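Local coordinates for protein F2 like fibronectin-binding protein (Streptococcus pneumoniae, PDB 5A0N) that probably mediates covalent attachment of the bacterium to host surfaces through an internal thioester, as a surface-associated adhesin domain, at residues T160-Y163 / I164-F168. Residues are numbered along the deposited sequence; the frame is centred on the assembly and turned at random.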
ATOM      1  N   THR A 160      -3.776 -19.711  -9.069  1.00 11.70           N
ATOM      2  CA  THR A 160      -4.486 -18.501  -9.503  1.00 12.08           C
ATOM      3  C   THR A 160      -3.495 -17.354  -9.522  1.00 10.01           C
ATOM      4  O   THR A 160      -2.795 -17.123  -8.541  1.00 11.23           O
ATOM      5  CB  THR A 160      -5.659 -18.197  -8.544  1.00 14.49           C
ATOM      6  OG1 THR A 160      -6.457 -19.379  -8.375  1.00 15.94           O
ATOM      7  CG2 THR A 160      -6.537 -17.119  -9.119  1.00 14.61           C
ATOM      8  N   ASN A 161      -3.416 -16.637 -10.649  1.00 10.37           N
ATOM      9  CA  ASN A 161      -2.379 -15.620 -10.824  1.00 10.40           C
ATOM     10  C   ASN A 161      -0.998 -16.220 -10.521  1.00 10.44           C
ATOM     11  O   ASN A 161      -0.152 -15.641  -9.813  1.00 11.03           O
ATOM     12  CB  ASN A 161      -2.660 -14.382  -9.990  1.00 10.51           C
ATOM     13  CG  ASN A 161      -3.773 -13.556 -10.565  1.00 11.67           C
ATOM     14  OD1 ASN A 161      -3.687 -13.095 -11.703  1.00 14.26           O
ATOM     15  ND2 ASN A 161      -4.808 -13.356  -9.803  1.00 12.46           N
ATOM     16  N   VAL A 162      -0.770 -17.386 -11.119  1.00 11.74           N
ATOM     17  CA  VAL A 162       0.477 -18.122 -10.913  1.00 13.52           C
ATOM     18  C   VAL A 162       1.710 -17.309 -11.329  1.00 12.50           C
ATOM     19  O   VAL A 162       2.764 -17.415 -10.706  1.00 12.97           O
ATOM     20  CB  VAL A 162       0.410 -19.486 -11.628  1.00 15.07           C
ATOM     21  CG1 VAL A 162       1.723 -20.238 -11.572  1.00 19.83           C
ATOM     22  CG2 VAL A 162      -0.728 -20.324 -11.038  1.00 17.95           C
ATOM     23  N   TYR A 163       1.575 -16.453 -12.338  1.00 12.72           N
ATOM     24  CA  TYR A 163       2.728 -15.646 -12.751  1.00 13.93           C
ATOM     25  C   TYR A 163       3.260 -14.741 -11.647  1.00 13.42           C
ATOM     26  O   TYR A 163       4.433 -14.383 -11.608  1.00 16.69           O
ATOM     27  CB  TYR A 163       2.396 -14.822 -13.995  1.00 15.93           C
ATOM     28  CG  TYR A 163       1.548 -13.563 -13.811  1.00 13.45           C
ATOM     29  CD1 TYR A 163       0.184 -13.627 -13.445  1.00 13.35           C
ATOM     30  CD2 TYR A 163       2.113 -12.305 -14.057  1.00 12.82           C
ATOM     31  CE1 TYR A 163      -0.563 -12.478 -13.319  1.00 13.20           C
ATOM     32  CE2 TYR A 163       1.359 -11.163 -13.962  1.00 12.47           C
ATOM     33  CZ  TYR A 163       0.023 -11.246 -13.571  1.00 11.97           C
ATOM     34  OH  TYR A 163      -0.678 -10.073 -13.513  1.00 13.62           O
ATOM     35  N   ILE A 164       2.381 -14.354 -10.736  1.00 12.18           N
ATOM     36  CA  ILE A 164       2.800 -13.578  -9.573  1.00 11.51           C
ATOM     37  C   ILE A 164       3.288 -14.536  -8.486  1.00 10.44           C
ATOM     38  O   ILE A 164       4.344 -14.344  -7.904  1.00 11.19           O
ATOM     39  CB  ILE A 164       1.636 -12.675  -9.062  1.00 11.45           C
ATOM     40  CG1 ILE A 164       1.319 -11.568 -10.110  1.00 13.50           C
ATOM     41  CG2 ILE A 164       2.020 -12.045  -7.731  1.00 10.72           C
ATOM     42  CD1 ILE A 164      -0.066 -11.013  -9.987  1.00 13.56           C
ATOM     43  N   TYR A 165       2.489 -15.562  -8.193  1.00 10.74           N
ATOM     44  CA  TYR A 165       2.821 -16.460  -7.097  1.00 12.03           C
ATOM     45  C   TYR A 165       4.211 -17.053  -7.230  1.00 11.31           C
ATOM     46  O   TYR A 165       4.966 -17.138  -6.259  1.00 12.22           O
ATOM     47  CB  TYR A 165       1.808 -17.584  -7.014  1.00 11.81           C
ATOM     48  CG  TYR A 165       1.913 -18.350  -5.721  1.00 13.10           C
ATOM     49  CD1 TYR A 165       1.406 -17.824  -4.527  1.00 14.20           C
ATOM     50  CD2 TYR A 165       2.495 -19.586  -5.681  1.00 14.26           C
ATOM     51  CE1 TYR A 165       1.488 -18.520  -3.340  1.00 14.51           C
ATOM     52  CE2 TYR A 165       2.586 -20.297  -4.487  1.00 15.48           C
ATOM     53  CZ  TYR A 165       2.079 -19.759  -3.329  1.00 14.19           C
ATOM     54  OH  TYR A 165       2.153 -20.449  -2.119  1.00 16.89           O
ATOM     55  N   GLU A 166       4.575 -17.436  -8.452  1.00 12.14           N
ATOM     56  CA  GLU A 166       5.834 -18.130  -8.674  1.00 14.05           C
ATOM     57  C   GLU A 166       7.040 -17.196  -8.460  1.00 13.97           C
ATOM     58  O   GLU A 166       8.163 -17.658  -8.312  1.00 17.18           O
ATOM     59  CB  GLU A 166       5.888 -18.769 -10.069  1.00 18.16           C
ATOM     60  CG  GLU A 166       5.969 -17.760 -11.213  1.00 24.27           C
ATOM     61  CD  GLU A 166       5.813 -18.395 -12.600  1.00 33.45           C
ATOM     62  OE1 GLU A 166       5.505 -19.606 -12.686  1.00 38.79           O
ATOM     63  OE2 GLU A 166       5.997 -17.670 -13.608  1.00 44.23           O
ATOM     64  N   LYS A 167       6.807 -15.887  -8.443  1.00 12.96           N
ATOM     65  CA  LYS A 167       7.867 -14.924  -8.156  1.00 13.87           C
ATOM     66  C   LYS A 167       8.081 -14.716  -6.661  1.00 13.02           C
ATOM     67  O   LYS A 167       9.075 -14.134  -6.252  1.00 16.41           O
ATOM     68  CB  LYS A 167       7.572 -13.576  -8.812  1.00 15.47           C
ATOM     69  CG  LYS A 167       7.513 -13.595 -10.324  1.00 17.41           C
ATOM     70  CD  LYS A 167       7.165 -12.184 -10.804  1.00 23.23           C
ATOM     71  CE  LYS A 167       7.495 -11.935 -12.263  1.00 32.23           C
ATOM     72  NZ  LYS A 167       6.648 -12.748 -13.166  1.00 43.43           N
ATOM     73  N   PHE A 168       7.129 -15.164  -5.843  1.00 12.20           N
ATOM     74  CA  PHE A 168       7.243 -14.985  -4.407  1.00 11.46           C
ATOM     75  C   PHE A 168       8.367 -15.868  -3.851  1.00 11.55           C
ATOM     76  O   PHE A 168       8.563 -17.005  -4.291  1.00 14.24           O
ATOM     77  CB  PHE A 168       5.945 -15.370  -3.679  1.00 10.76           C
ATOM     78  CG  PHE A 168       4.811 -14.376  -3.785  1.00 10.37           C
ATOM     79  CD1 PHE A 168       5.000 -13.046  -4.143  1.00 12.79           C
ATOM     80  CD2 PHE A 168       3.550 -14.762  -3.456  1.00 12.83           C
ATOM     81  CE1 PHE A 168       3.923 -12.177  -4.216  1.00 12.65           C
ATOM     82  CE2 PHE A 168       2.492 -13.895  -3.510  1.00 14.39           C
ATOM     83  CZ  PHE A 168       2.663 -12.599  -3.872  1.00 12.54           C
TER
HETATM   84  O   HOH W   1       6.569 -15.194 -13.054  1.00102.63           O
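Tyr163 and Ile164, neighbours on the short helix 162-165, run their side chains alongside each other, a worked example of an isoleucine packed on one face of the preceding tyrosine. A chi1 of 77° holds Tyr163 CG over the backbone and brings the ring over Ile164. Tyr163 CB and CG each lie 3.3 Å from the Ile164 amide N, with CD1 and CD2 slightly farther from it. Ile164 CG1 then stands over the ring centre in a CH-pi contact, 3.7 Å from the Tyr163 centroid. Toward the tip, Ile164 CD1 meets Tyr163 CE1, CZ (3.6 Å) and OH (3.7 Å); a bound MES, probably from the crystallisation liquor, is about 3 Å from this side chain. Asn161 OD1 lies at the ring edge, in its plane, while Asn161 ND2 is hydrogen-bonded to Arg155 O.

Asn161 O accepts from Tyr165 N at 3.1 Å, nearly straight, and from Ile164 N at a more bent angle. Tyr163 O receives Lys167 NZ at 3.2 Å and a water that also donates to Glu166 OE2. Ile164 also touches Met154 in a loop and Tyr145 of helix 132-152. The contact thus divides its chemistry: an aromatic face meets aliphatic carbon, whereas the helix carbonyl of Tyr163 is held by an ammonium group, whose charged form the nearby Glu166 carboxylate probably favours.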